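Disulfide bond forming protein (DsbF) (Mycobacterium tuberculosis, PDB 3IOS) probably oxidises reduced, unfolded secreted proteins to form their disulfide bonds, acting as a thioredoxin-family oxidoreductase outside the cytoplasm. Local coordinates at residues V74-L79 and L100-G105; A109-T114 and V128-G133. All blocks are in the same frame, centred on the assembly; numbering follows the deposited sequence.

Interaction 1: residues V74-L79 and L100-G105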
loop_
_atom_site.group_PDB
_atom_site.type_symbol
_atom_site.label_atom_id
_atom_site.label_comp_id
_atom_site.label_asym_id
_atom_site.label_seq_id
_atom_site.Cartn_x
_atom_site.Cartn_y
_atom_site.Cartn_z
ATOM N N VAL A 74 2.508 -1.492 -2.711
ATOM C CA VAL A 74 2.808 -0.097 -2.442
ATOM C C VAL A 74 2.271 0.278 -1.074
ATOM O O VAL A 74 1.061 0.225 -0.835
ATOM C CB VAL A 74 2.158 0.842 -3.486
ATOM C CG1 VAL A 74 2.542 2.296 -3.196
ATOM C CG2 VAL A 74 2.588 0.452 -4.883
ATOM N N GLY A 75 3.175 0.635 -0.168
ATOM C CA GLY A 75 2.754 1.054 1.153
ATOM C C GLY A 75 2.395 2.521 1.038
ATOM O O GLY A 75 3.049 3.250 0.292
ATOM N N VAL A 76 1.346 2.949 1.729
ATOM C CA VAL A 76 0.922 4.346 1.687
ATOM C C VAL A 76 0.822 4.830 3.128
ATOM O O VAL A 76 -0.200 4.655 3.781
ATOM C CB VAL A 76 -0.454 4.499 0.993
ATOM C CG1 VAL A 76 -0.768 5.981 0.788
ATOM C CG2 VAL A 76 -0.449 3.758 -0.350
ATOM N N ALA A 77 1.901 5.433 3.618
ATOM C CA ALA A 77 1.957 5.917 4.991
ATOM C C ALA A 77 1.291 7.271 5.147
ATOM O O ALA A 77 1.510 8.177 4.346
ATOM C CB ALA A 77 3.398 5.996 5.454
ATOM N N GLY A 78 0.482 7.401 6.188
ATOM C CA GLY A 78 -0.193 8.657 6.435
ATOM C C GLY A 78 -0.357 8.953 7.912
ATOM O O GLY A 78 0.049 8.166 8.771
ATOM N N LEU A 79 -0.934 10.118 8.194
ATOM C CA LEU A 79 -1.218 10.562 9.554
ATOM C C LEU A 79 -0.001 10.737 10.454
ATOM O O LEU A 79 -0.063 10.472 11.653
ATOM C CB LEU A 79 -2.217 9.602 10.212
ATOM C CG LEU A 79 -3.519 9.391 9.433
ATOM C CD1 LEU A 79 -4.481 8.550 10.258
ATOM C CD2 LEU A 79 -4.146 10.740 9.100
ATOM N N LEU A 100 5.079 5.065 0.130
ATOM C CA LEU A 100 4.740 6.457 -0.164
ATOM C C LEU A 100 4.529 7.251 1.115
ATOM O O LEU A 100 3.858 6.793 2.043
ATOM C CB LEU A 100 3.460 6.544 -0.999
ATOM C CG LEU A 100 3.424 5.705 -2.275
ATOM C CD1 LEU A 100 2.131 5.980 -3.016
ATOM C CD2 LEU A 100 4.623 6.029 -3.138
ATOM N N ALA A 101 5.101 8.451 1.162
ATOM C CA ALA A 101 4.947 9.319 2.328
ATOM C C ALA A 101 3.797 10.276 2.026
ATOM O O ALA A 101 4.013 11.371 1.503
ATOM C CB ALA A 101 6.235 10.092 2.578
ATOM N N ASP A 102 2.580 9.856 2.359
ATOM C CA ASP A 102 1.373 10.637 2.090
ATOM C C ASP A 102 1.057 11.646 3.193
ATOM O O ASP A 102 -0.020 11.616 3.790
ATOM C CB ASP A 102 0.189 9.675 1.881
ATOM C CG ASP A 102 -1.056 10.374 1.366
ATOM O OD1 ASP A 102 -0.922 11.260 0.493
ATOM O OD2 ASP A 102 -2.167 10.027 1.819
ATOM N N THR A 103 2.001 12.549 3.443
ATOM C CA THR A 103 1.834 13.556 4.481
ATOM C C THR A 103 0.699 14.537 4.214
ATOM O O THR A 103 0.091 15.051 5.155
ATOM C CB THR A 103 3.142 14.343 4.716
ATOM O OG1 THR A 103 3.601 14.905 3.481
ATOM C CG2 THR A 103 4.214 13.428 5.282
ATOM N N ASP A 104 0.401 14.809 2.945
ATOM C CA ASP A 104 -0.692 15.729 2.647
ATOM C C ASP A 104 -2.015 14.978 2.576
ATOM O O ASP A 104 -3.072 15.569 2.367
ATOM C CB ASP A 104 -0.429 16.513 1.346
ATOM C CG ASP A 104 -0.442 15.643 0.102
ATOM O OD1 ASP A 104 -0.200 16.197 -0.993
ATOM O OD2 ASP A 104 -0.695 14.426 0.201
ATOM N N GLY A 105 -1.939 13.662 2.762
ATOM C CA GLY A 105 -3.125 12.825 2.754
ATOM C C GLY A 105 -3.882 12.701 1.445
ATOM O O GLY A 105 -5.006 12.205 1.434
HETATM O O HOH W 1 -1.744 11.744 6.099
#

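Interaction 2: residues A109-T114 and V128-G133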
loop_
_atom_site.group_PDB
_atom_site.type_symbol
_atom_site.label_atom_id
_atom_site.label_comp_id
_atom_site.label_asym_id
_atom_site.label_seq_id
_atom_site.Cartn_x
_atom_site.Cartn_y
_atom_site.Cartn_z
ATOM N N ALA A 109 -6.966 10.032 0.503
ATOM C CA ALA A 109 -8.210 10.657 0.065
ATOM C C ALA A 109 -8.674 10.075 -1.263
ATOM O O ALA A 109 -9.862 9.825 -1.469
ATOM C CB ALA A 109 -8.014 12.160 -0.061
ATOM N N ASN A 110 -7.720 9.854 -2.158
ATOM C CA ASN A 110 -8.014 9.307 -3.473
ATOM C C ASN A 110 -8.683 7.936 -3.422
ATOM O O ASN A 110 -9.416 7.564 -4.339
ATOM C CB ASN A 110 -6.731 9.211 -4.293
ATOM C CG ASN A 110 -6.975 8.667 -5.678
ATOM O OD1 ASN A 110 -7.515 9.350 -6.528
ATOM N ND2 ASN A 110 -6.597 7.418 -5.903
ATOM N N PHE A 111 -8.434 7.185 -2.356
ATOM C CA PHE A 111 -9.013 5.855 -2.217
ATOM C C PHE A 111 -10.116 5.802 -1.171
ATOM O O PHE A 111 -10.603 4.727 -0.818
ATOM C CB PHE A 111 -7.916 4.847 -1.868
ATOM C CG PHE A 111 -7.024 4.496 -3.026
ATOM C CD1 PHE A 111 -7.390 3.493 -3.921
ATOM C CD2 PHE A 111 -5.827 5.172 -3.230
ATOM C CE1 PHE A 111 -6.576 3.169 -5.005
ATOM C CE2 PHE A 111 -5.000 4.856 -4.313
ATOM C CZ PHE A 111 -5.380 3.850 -5.201
ATOM N N GLY A 112 -10.507 6.970 -0.674
ATOM C CA GLY A 112 -11.550 7.034 0.332
ATOM C C GLY A 112 -11.150 6.400 1.652
ATOM O O GLY A 112 -12.000 5.913 2.398
ATOM N N VAL A 113 -9.853 6.394 1.941
ATOM C CA VAL A 113 -9.363 5.811 3.184
ATOM C C VAL A 113 -9.200 6.900 4.236
ATOM O O VAL A 113 -8.457 7.861 4.043
ATOM C CB VAL A 113 -8.007 5.095 2.977
ATOM C CG1 VAL A 113 -7.472 4.589 4.314
ATOM C CG2 VAL A 113 -8.178 3.928 2.013
ATOM N N THR A 114 -9.908 6.746 5.348
ATOM C CA THR A 114 -9.840 7.719 6.426
ATOM C C THR A 114 -9.193 7.108 7.658
ATOM O O THR A 114 -8.695 7.824 8.528
ATOM C CB THR A 114 -11.243 8.239 6.794
ATOM O OG1 THR A 114 -12.109 7.131 7.065
ATOM C CG2 THR A 114 -11.819 9.060 5.650
ATOM N N VAL A 128 -10.546 -1.657 -8.998
ATOM C CA VAL A 128 -10.064 -1.375 -7.651
ATOM C C VAL A 128 -11.065 -1.746 -6.565
ATOM O O VAL A 128 -12.224 -1.323 -6.595
ATOM C CB VAL A 128 -9.718 0.120 -7.494
ATOM C CG1 VAL A 128 -9.259 0.404 -6.069
ATOM C CG2 VAL A 128 -8.648 0.510 -8.498
ATOM N N ASP A 129 -10.605 -2.536 -5.602
ATOM C CA ASP A 129 -11.444 -2.958 -4.489
ATOM C C ASP A 129 -10.751 -2.578 -3.184
ATOM O O ASP A 129 -9.636 -3.024 -2.912
ATOM C CB ASP A 129 -11.674 -4.470 -4.552
ATOM C CG ASP A 129 -12.546 -4.977 -3.420
ATOM O OD1 ASP A 129 -13.638 -4.411 -3.209
ATOM O OD2 ASP A 129 -12.141 -5.947 -2.746
ATOM N N VAL A 130 -11.410 -1.745 -2.385
ATOM C CA VAL A 130 -10.842 -1.302 -1.116
ATOM C C VAL A 130 -11.431 -2.066 0.058
ATOM O O VAL A 130 -12.652 -2.173 0.198
ATOM C CB VAL A 130 -11.087 0.208 -0.885
ATOM C CG1 VAL A 130 -10.500 0.637 0.457
ATOM C CG2 VAL A 130 -10.470 1.008 -2.011
ATOM N N VAL A 131 -10.551 -2.605 0.891
ATOM C CA VAL A 131 -10.957 -3.354 2.069
ATOM C C VAL A 131 -10.449 -2.615 3.295
ATOM O O VAL A 131 -9.251 -2.400 3.454
ATOM C CB VAL A 131 -10.370 -4.780 2.062
ATOM C CG1 VAL A 131 -10.743 -5.500 3.349
ATOM C CG2 VAL A 131 -10.884 -5.549 0.848
ATOM N N ARG A 132 -11.367 -2.216 4.165
ATOM C CA ARG A 132 -10.985 -1.497 5.369
ATOM C C ARG A 132 -10.953 -2.439 6.555
ATOM O O ARG A 132 -11.931 -3.128 6.847
ATOM C CB ARG A 132 -11.970 -0.360 5.627
ATOM C CG ARG A 132 -12.022 0.645 4.498
ATOM C CD ARG A 132 -13.061 1.719 4.758
ATOM N NE ARG A 132 -13.004 2.774 3.751
ATOM C CZ ARG A 132 -13.286 2.603 2.464
ATOM N NH1 ARG A 132 -13.199 3.629 1.629
ATOM N NH2 ARG A 132 -13.663 1.416 2.007
ATOM N N GLY A 133 -9.816 -2.473 7.235
ATOM C CA GLY A 133 -9.681 -3.338 8.384
ATOM C C GLY A 133 -8.421 -4.169 8.289
ATOM O O GLY A 133 -7.658 -4.053 7.330
HETATM O O HOH W 2 -13.057 3.756 -0.818
#

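Interaction 1: residues V74-L79 and L100-G105
Val74 and Leu100 meet at a slant on one face of two neighbouring parallel strands. Val74 sends CG1 anti to its backbone nitrogen (chi1 -178°), which places this methyl 3.6 Å from Leu100 CG and 3.7 Å from Leu100 CD1. The isobutyl branch of Leu100 starts beside its own backbone nitrogen and also lies against the strand edge, with CG 3.6 Å from Gly75 O. Val76 continues the same face: its CG1 passes diagonally over Asp102 CB at 4.0 Å, while CG2 comes only loosely near Leu100. On the reverse face stand Ala77 and Ala101, both packed on Met85 of helix 82-91.

Three backbone bonds fix this register. Leu100 N donates to Gly75 O at 2.7 Å, the donor tilted 34° from the carbonyl plane. Ala77 N returns a bond to Leu100 O at 2.9 Å, and Asp102 N gives one to Ala77 O at 2.8 Å; both donors lie almost in line with the C=O bonds they approach. The last bond carries the pairing past the final bridge into the type I turn Asp102–Gly105. A water then joins Leu79 N to Asp102 O where the chains diverge.

Of the Asp102 side chain, CB makes the close approaches across the strands, to Ala77 O and Val76 CG1. Its carboxylate turns to the start of helix 106-110, accepting Val107 N at OD1 and Trp108 N at OD2. Leu79 O accepts a bond from NE1 of Trp50, the residue that precedes Cys51 of the Cys51-Cys54 disulfide. Parallel strands 72-77 and 98-101, joined through helix 82-91, form a beta-alpha-beta unit at one margin of the thioredoxin-fold sheet.

Interaction 2: residues A109-T114 and V128-G133
NH1 of Arg132 donates to Gly112 O at 2.7 Å and also contacts a water that bridges to Phe111 O. The protein–protein bond is nearly straight, with an N-H...O angle of 163°. Gly112 O lies at the edge of the guanidinium, in its plane, but the two planes do not coincide: NH1 stands above the carbonyl plane, 56° out of it and not on a lone pair. An extended Arg132 chain from CG to NE carries the group across from the strand to this turn. Gly112, with positive phi, is the C-prime residue of a Schellman motif ending helix 106-110, so the arginine holds a carbonyl just beyond the helix terminus.

Beneath this exposed polar clasp the contact is apolar. Val128 puts CG1 anti to its backbone nitrogen (chi1 178°), and that methyl reaches the rim of the Phe111 ring in its plane, 4.0 Å from CE1; the two side chains run roughly perpendicular. Val130 divides its methyls: CG2 sits 3.9 Å from Phe111 O, whereas CG1 lies 4.3 Å from Val113 CG2. One face of the Phe111 ring carries Asn110 ND2, 3.4 Å above the plane toward the rim; this amide nitrogen bonds to Gln19 O.

Val128, Val130 and Arg132, at every second position of outer strand 128-132, face the turn, while Asp129 points the other way and makes a weak, long ion pair with Arg143 of helix 137-147. Phe111 and Val113 reach farther over the sheet, Phe111 to Ala120 and Leu44, Val113 to Ala118 and Phe46, so the turn that follows helix 106-110 lies across strands 42-47, 118-122 and 128-132.

How the interactions relate
Helix 106-110 connects the two contacts, whose centres lie about 13 Å apart: interaction 1 closes just before it, and interaction 2 is made by the turn just after it. Both reach the same five-stranded sheet, from its two outermost strands. Interaction 1 is largely buried, pairing strand with strand through backbone bonds, with 292 Å² covered. Interaction 2 covers 218 Å² and is only partly buried; here the turn after the helix packs on strand side chains, and its direct polar bond comes from an exposed arginine. Central strand 42-47 links their apolar parts, since Val76 of interaction 1 and Phe111 of interaction 2 both meet Leu44 and Phe46.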